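Local coordinates for putative O-acetylhomoserine (Thiol)-lyase (Campylobacter jejuni, PDB 4OC9), which probably uses pyridoxal 5'-phosphate to transfer the aminocarboxypropyl group of O-acetylhomoserine to a thiol or sulfide, at residues K140-N145 and K172-V177; A366-L369 and S374-I377. All coordinates share one frame; numbering follows the deposited sequence.

Contact 1: K140-N145 and K172-V177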
ATOM      1  N   LYS D 140      13.099 -38.628 -27.282  1.00 30.42           N
ATOM      2  CA  LYS D 140      14.401 -39.141 -26.905  1.00 34.92           C
ATOM      3  C   LYS D 140      14.782 -39.041 -25.429  1.00 30.60           C
ATOM      4  O   LYS D 140      15.315 -39.988 -24.874  1.00 24.29           O
ATOM      5  CB  LYS D 140      15.446 -38.400 -27.732  1.00 43.75           C
ATOM      6  CG  LYS D 140      16.894 -38.811 -27.481  1.00 50.83           C
ATOM      7  CD  LYS D 140      17.851 -38.047 -28.384  1.00 58.00           C
ATOM      8  CE  LYS D 140      19.289 -38.490 -28.164  1.00 62.01           C
ATOM      9  NZ  LYS D 140      20.234 -37.777 -29.068  1.00 57.78           N
ATOM     10  N   VAL D 141      14.517 -37.900 -24.797  1.00 29.12           N
ATOM     11  CA  VAL D 141      14.871 -37.730 -23.388  1.00 27.12           C
ATOM     12  C   VAL D 141      13.822 -38.222 -22.395  1.00 27.91           C
ATOM     13  O   VAL D 141      14.072 -38.233 -21.183  1.00 31.71           O
ATOM     14  CB  VAL D 141      15.262 -36.277 -23.063  1.00 31.62           C
ATOM     15  CG1 VAL D 141      16.524 -35.893 -23.835  1.00 30.76           C
ATOM     16  CG2 VAL D 141      14.103 -35.305 -23.321  1.00 29.29           C
ATOM     17  N   ILE D 142      12.674 -38.680 -22.884  1.00 25.28           N
ATOM     18  CA  ILE D 142      11.614 -39.178 -22.001  1.00 24.37           C
ATOM     19  C   ILE D 142      11.782 -40.606 -21.508  1.00 25.99           C
ATOM     20  O   ILE D 142      12.168 -41.497 -22.279  1.00 31.24           O
ATOM     21  CB  ILE D 142      10.251 -39.099 -22.703  1.00 24.74           C
ATOM     22  CG1 ILE D 142       9.887 -37.622 -22.946  1.00 25.42           C
ATOM     23  CG2 ILE D 142       9.167 -39.743 -21.856  1.00 24.34           C
ATOM     24  CD1 ILE D 142       8.575 -37.399 -23.661  1.00 25.92           C
ATOM     25  N   ASP D 143      11.526 -40.810 -20.218  1.00 27.52           N
ATOM     26  CA  ASP D 143      11.589 -42.150 -19.602  1.00 29.82           C
ATOM     27  C   ASP D 143      10.430 -42.206 -18.580  1.00 31.95           C
ATOM     28  O   ASP D 143       9.636 -41.259 -18.496  1.00 38.67           O
ATOM     29  CB  ASP D 143      12.965 -42.536 -19.045  1.00 28.31           C
ATOM     30  CG  ASP D 143      13.362 -41.751 -17.840  1.00 34.29           C
ATOM     31  OD1 ASP D 143      12.472 -41.284 -17.095  1.00 37.31           O
ATOM     32  OD2 ASP D 143      14.578 -41.698 -17.561  1.00 39.17           O
ATOM     33  N   GLN D 144      10.337 -43.249 -17.773  1.00 26.83           N
ATOM     34  CA  GLN D 144       9.219 -43.356 -16.840  1.00 28.49           C
ATOM     35  C   GLN D 144       9.364 -42.457 -15.623  1.00 25.20           C
ATOM     36  O   GLN D 144       8.435 -42.368 -14.792  1.00 21.30           O
ATOM     37  CB  GLN D 144       9.077 -44.799 -16.359  1.00 36.35           C
ATOM     38  CG  GLN D 144       7.708 -45.108 -15.681  1.00 44.11           C
ATOM     39  CD  GLN D 144       6.550 -45.147 -16.678  1.00 46.51           C
ATOM     40  OE1 GLN D 144       6.776 -45.187 -17.880  1.00 37.45           O
ATOM     41  NE2 GLN D 144       5.310 -45.233 -16.177  1.00 54.27           N
ATOM     42  N   ASN D 145      10.539 -41.841 -15.496  1.00 23.13           N
ATOM     43  CA  ASN D 145      10.846 -40.927 -14.390  1.00 23.29           C
ATOM     44  C   ASN D 145      10.649 -39.445 -14.757  1.00 23.47           C
ATOM     45  O   ASN D 145      10.774 -38.561 -13.900  1.00 26.99           O
ATOM     46  CB  ASN D 145      12.262 -41.148 -13.892  1.00 22.65           C
ATOM     47  CG  ASN D 145      12.447 -42.512 -13.271  1.00 25.93           C
ATOM     48  OD1 ASN D 145      11.533 -43.062 -12.632  1.00 25.55           O
ATOM     49  ND2 ASN D 145      13.651 -43.051 -13.413  1.00 25.72           N
ATOM     50  N   LYS D 172       0.567 -36.261 -23.991  1.00 27.51           N
ATOM     51  CA  LYS D 172      -0.606 -37.080 -23.714  1.00 31.89           C
ATOM     52  C   LYS D 172      -0.338 -38.570 -23.907  1.00 32.06           C
ATOM     53  O   LYS D 172      -0.854 -39.407 -23.162  1.00 34.00           O
ATOM     54  CB  LYS D 172      -1.895 -36.584 -24.434  1.00 37.00           C
ATOM     55  CG  LYS D 172      -2.377 -35.257 -23.832  1.00 49.59           C
ATOM     56  CD  LYS D 172      -3.794 -34.866 -24.261  1.00 54.05           C
ATOM     57  CE  LYS D 172      -4.259 -33.514 -23.747  1.00 56.76           C
ATOM     58  NZ  LYS D 172      -4.095 -33.166 -22.309  1.00 63.61           N
ATOM     59  N   LYS D 173       0.508 -38.896 -24.873  1.00 29.69           N
ATOM     60  CA  LYS D 173       0.821 -40.266 -25.157  1.00 30.91           C
ATOM     61  C   LYS D 173       1.473 -40.924 -23.932  1.00 35.31           C
ATOM     62  O   LYS D 173       1.040 -41.980 -23.493  1.00 32.17           O
ATOM     63  CB  LYS D 173       1.765 -40.352 -26.351  1.00 34.76           C
ATOM     64  CG  LYS D 173       1.967 -41.769 -26.851  1.00 39.46           C
ATOM     65  CD  LYS D 173       2.989 -41.855 -27.963  1.00 42.92           C
ATOM     66  CE  LYS D 173       4.394 -41.551 -27.455  1.00 45.07           C
ATOM     67  NZ  LYS D 173       5.343 -41.680 -28.592  1.00 50.38           N
ATOM     68  N   HIS D 174       2.508 -40.289 -23.392  1.00 32.73           N
ATOM     69  CA  HIS D 174       3.218 -40.817 -22.234  1.00 28.61           C
ATOM     70  C   HIS D 174       2.547 -40.516 -20.905  1.00 29.58           C
ATOM     71  O   HIS D 174       3.076 -40.898 -19.856  1.00 28.99           O
ATOM     72  CB  HIS D 174       4.641 -40.247 -22.160  1.00 31.65           C
ATOM     73  CG  HIS D 174       5.496 -40.561 -23.346  1.00 33.58           C
ATOM     74  ND1 HIS D 174       6.283 -41.696 -23.420  1.00 39.90           N
ATOM     75  CD2 HIS D 174       5.711 -39.881 -24.495  1.00 31.83           C
ATOM     76  CE1 HIS D 174       6.938 -41.704 -24.569  1.00 37.77           C
ATOM     77  NE2 HIS D 174       6.610 -40.611 -25.238  1.00 37.16           N
ATOM     78  N   LYS D 175       1.420 -39.811 -20.918  1.00 28.77           N
ATOM     79  CA  LYS D 175       0.699 -39.470 -19.671  1.00 33.49           C
ATOM     80  C   LYS D 175       1.544 -38.555 -18.766  1.00 31.02           C
ATOM     81  O   LYS D 175       1.612 -38.736 -17.547  1.00 26.87           O
ATOM     82  CB  LYS D 175       0.304 -40.751 -18.946  1.00 38.08           C
ATOM     83  CG  LYS D 175      -0.523 -41.621 -19.846  1.00 46.98           C
ATOM     84  CD  LYS D 175      -1.995 -41.291 -19.824  1.00 57.84           C
ATOM     85  CE  LYS D 175      -2.555 -41.856 -18.527  1.00 67.93           C
ATOM     86  NZ  LYS D 175      -4.002 -41.554 -18.365  1.00 80.34           N
ATOM     87  N   ILE D 176       2.210 -37.588 -19.396  1.00 29.29           N
ATOM     88  CA  ILE D 176       3.049 -36.634 -18.691  1.00 27.05           C
ATOM     89  C   ILE D 176       2.386 -35.247 -18.668  1.00 23.82           C
ATOM     90  O   ILE D 176       1.785 -34.805 -19.656  1.00 22.30           O
ATOM     91  CB  ILE D 176       4.433 -36.501 -19.347  1.00 25.62           C
ATOM     92  CG1 ILE D 176       5.153 -37.835 -19.323  1.00 29.69           C
ATOM     93  CG2 ILE D 176       5.268 -35.466 -18.607  1.00 26.83           C
ATOM     94  CD1 ILE D 176       6.496 -37.828 -20.034  1.00 32.10           C
ATOM     95  N   VAL D 177       2.506 -34.575 -17.527  1.00 21.79           N
ATOM     96  CA  VAL D 177       1.941 -33.236 -17.348  1.00 20.64           C
ATOM     97  C   VAL D 177       2.770 -32.221 -18.093  1.00 19.12           C
ATOM     98  O   VAL D 177       4.012 -32.222 -17.974  1.00 19.76           O
ATOM     99  CB  VAL D 177       1.948 -32.815 -15.874  1.00 23.43           C
ATOM    100  CG1 VAL D 177       1.560 -31.352 -15.737  1.00 22.88           C
ATOM    101  CG2 VAL D 177       1.037 -33.711 -15.041  1.00 24.57           C
TER

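Contact 2: A366-L369 and S374-I377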
ATOM      1  N   ALA D 366      17.476  -1.429 -18.645  1.00 15.81           N
ATOM      2  CA  ALA D 366      17.050  -2.133 -17.473  1.00 15.50           C
ATOM      3  C   ALA D 366      16.751  -3.600 -17.769  1.00 18.63           C
ATOM      4  O   ALA D 366      16.672  -4.025 -18.925  1.00 17.01           O
ATOM      5  CB  ALA D 366      15.812  -1.475 -16.960  1.00 17.26           C
ATOM      6  N   ALA D 367      16.560  -4.363 -16.705  1.00 21.45           N
ATOM      7  CA  ALA D 367      16.302  -5.768 -16.837  1.00 25.05           C
ATOM      8  C   ALA D 367      14.934  -6.141 -16.348  1.00 23.19           C
ATOM      9  O   ALA D 367      14.760  -6.592 -15.217  1.00 27.58           O
ATOM     10  CB  ALA D 367      17.359  -6.586 -16.075  1.00 25.83           C
ATOM     11  N   ASN D 368      13.984  -6.019 -17.245  1.00 19.02           N
ATOM     12  CA  ASN D 368      12.602  -6.359 -16.981  1.00 16.01           C
ATOM     13  C   ASN D 368      11.862  -6.323 -18.319  1.00 14.46           C
ATOM     14  O   ASN D 368      12.469  -6.023 -19.342  1.00 14.02           O
ATOM     15  CB  ASN D 368      11.970  -5.318 -16.110  1.00 16.09           C
ATOM     16  CG  ASN D 368      10.528  -5.650 -15.790  1.00 14.93           C
ATOM     17  OD1 ASN D 368      10.174  -6.830 -15.725  1.00 16.48           O
ATOM     18  ND2 ASN D 368       9.731  -4.650 -15.527  1.00 12.50           N
ATOM     19  N   LEU D 369      10.605  -6.716 -18.359  1.00 12.86           N
ATOM     20  CA  LEU D 369       9.885  -6.643 -19.632  1.00 12.50           C
ATOM     21  C   LEU D 369       8.394  -6.521 -19.327  1.00 12.56           C
ATOM     22  O   LEU D 369       7.922  -6.976 -18.273  1.00 11.72           O
ATOM     23  CB  LEU D 369      10.203  -7.822 -20.551  1.00 12.18           C
ATOM     24  CG  LEU D 369       9.593  -9.164 -20.265  1.00 13.21           C
ATOM     25  CD1 LEU D 369       8.207  -9.214 -20.909  1.00 13.93           C
ATOM     26  CD2 LEU D 369      10.394 -10.224 -20.970  1.00 13.61           C
ATOM     27  N   SER D 374       9.182   1.717 -22.222  1.00 11.64           N
ATOM     28  CA  SER D 374      10.006   0.867 -23.063  1.00 12.64           C
ATOM     29  C   SER D 374      11.352   0.580 -22.413  1.00 12.10           C
ATOM     30  O   SER D 374      11.942   1.470 -21.835  1.00 13.68           O
ATOM     31  CB  SER D 374      10.192   1.452 -24.458  1.00 12.05           C
ATOM     32  OG  SER D 374       8.943   1.512 -25.110  1.00 13.63           O
ATOM     33  N   LEU D 375      11.820  -0.647 -22.558  1.00 11.63           N
ATOM     34  CA  LEU D 375      13.086  -1.057 -21.972  1.00 13.30           C
ATOM     35  C   LEU D 375      14.046  -1.719 -22.960  1.00 13.22           C
ATOM     36  O   LEU D 375      13.648  -2.284 -23.996  1.00 13.31           O
ATOM     37  CB  LEU D 375      12.826  -2.086 -20.879  1.00 13.77           C
ATOM     38  CG  LEU D 375      11.765  -1.726 -19.845  1.00 13.56           C
ATOM     39  CD1 LEU D 375      11.597  -2.868 -18.873  1.00 13.71           C
ATOM     40  CD2 LEU D 375      12.090  -0.438 -19.115  1.00 13.53           C
ATOM     41  N   ILE D 376      15.328  -1.658 -22.619  1.00 14.35           N
ATOM     42  CA  ILE D 376      16.370  -2.229 -23.474  1.00 15.48           C
ATOM     43  C   ILE D 376      17.446  -2.906 -22.674  1.00 15.70           C
ATOM     44  O   ILE D 376      17.736  -2.496 -21.572  1.00 18.75           O
ATOM     45  CB  ILE D 376      16.980  -1.134 -24.379  1.00 16.73           C
ATOM     46  CG1 ILE D 376      18.054  -1.726 -25.303  1.00 17.82           C
ATOM     47  CG2 ILE D 376      17.571  -0.001 -23.563  1.00 15.56           C
ATOM     48  CD1 ILE D 376      18.547  -0.796 -26.405  1.00 16.73           C
ATOM     49  N   ILE D 377      18.020  -3.945 -23.249  1.00 18.03           N
ATOM     50  CA  ILE D 377      19.091  -4.703 -22.640  1.00 19.44           C
ATOM     51  C   ILE D 377      19.887  -5.541 -23.649  1.00 18.80           C
ATOM     52  O   ILE D 377      19.413  -5.822 -24.732  1.00 16.29           O
ATOM     53  CB  ILE D 377      18.548  -5.672 -21.609  1.00 20.78           C
ATOM     54  CG1 ILE D 377      19.723  -5.933 -20.613  1.00 21.19           C
ATOM     55  CG2 ILE D 377      17.845  -6.854 -22.359  1.00 21.56           C
ATOM     56  CD1 ILE D 377      19.217  -6.185 -19.233  1.00 24.71           C
TER

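Contact 1: K140-N145 and K172-V177
A Schellman motif ends helix 164-174, and against it the side chain of Ile-142 packs from the turn that follows helix 136-141. Ile-142 lies over one face of the His-174 ring. Its CG2 makes a CH-pi contact, 4.0 Å from the ring centroid and 15° off the ring normal. The nearest ring atom to CG2 is ND1, at 3.8 Å. The other branch lies on the same side of the ring plane, with Ile-142 CD1 3.9 Å from His-174 CD2. With CG1 turned beside the backbone N (chi1 -66°), CG2 falls anti to that N and meets Ile-176 tip to tip, Ile-142 CG2 to Ile-176 CD1 3.8 Å. No hydrogen bond crosses the contact. At the polar end of the ring, Glu-139 OE1 is hydrogen-bonded to His-174 NE2, which probably limits rotation of the ring. Arg-234 ties the two segments together through the carbonyl oxygens of Asp-143 and His-174. The two segments lead into strands 146-152 and 177-181, parallel neighbours in the seven-stranded sheet, and Ile-176 packs on Thr-146 and Ile-149.

Contact 2: A366-L369 and S374-I377
Ala-366 follows strand 364-365 and makes the one hydrogen bond that crosses this contact. Its backbone N donates to Ile-376 O at 3.1 Å, with an N-H...O angle of 158°. The CB of Ala-366 comes within 4.4 Å of Leu-375 CD2, a loose apolar contact. On the same residue the carbonyl O meets the side chain of Ile-377, with CD1 3.4 Å away. Ile-377 carries its CG1 anti to the backbone N (chi1 -155°), and this branch takes CD1 to the Ala-366 carbonyl and the Ala-367 methyl.

Ala-367 points its CB bond away from strand 375-377 overall. The methyl still touches Ile-377 CD1, at 3.7 Å. One terminal methyl therefore meets both alanines, by the carbonyl of the first and the CB of the second.

Strands 364-365 and 375-377 run parallel in the smaller, five-stranded mixed sheet, where 364-365 is an outermost strand of this chain. Backbone bonds of Leu-364 with Ser-374 and Ile-376 continue into the bond at Ala-366. After that the chain turns off, and segment 366-369 runs 114° from strand 375-377.

Asn-368 lies beside Leu-375. Its CB is 3.7 Å from Leu-375 CD1, and the same methyl lies 3.3 Å from Asn-368 O. That oxygen also accepts a weak hydrogen bond from Arg-403 of strand 401-405. Two other subunits close over this region: Tyr-33, Phe-45 and Ala-32 of the second subunit pack on Ala-366, Ala-367 and Asn-368 respectively, while Ile-23 of the third touches Ala-366 and Leu-375.

Leu-369 brings its backbone N to 4.0 Å from Leu-375 CD1. Its side chain leads off to pack on Arg-403, Ser-405, Asn-156 and Tyr-207, the last next in sequence to Lys-206, which is predicted to carry the cofactor.

In the fold
Both segments of contact 1 precede those of contact 2 in the sequence. Their centres are 36 Å apart, on opposite sides of the chain's centre, and the nearest atoms are about 23 Å apart. They share no sheet. Contact 1 lies at the ends of helices 136-141 and 164-174, where the chain enters parallel strands of the seven-stranded sheet. Contact 2 joins inner strand 375-377 of the five-stranded sheet to the loop that leaves outermost strand 364-365. No other chain of the assembly touches the segments of contact 1, whereas two further subunits pack on contact 2. Contact 1 thus belongs to the fold of one chain, and contact 2 also to the four-chain assembly.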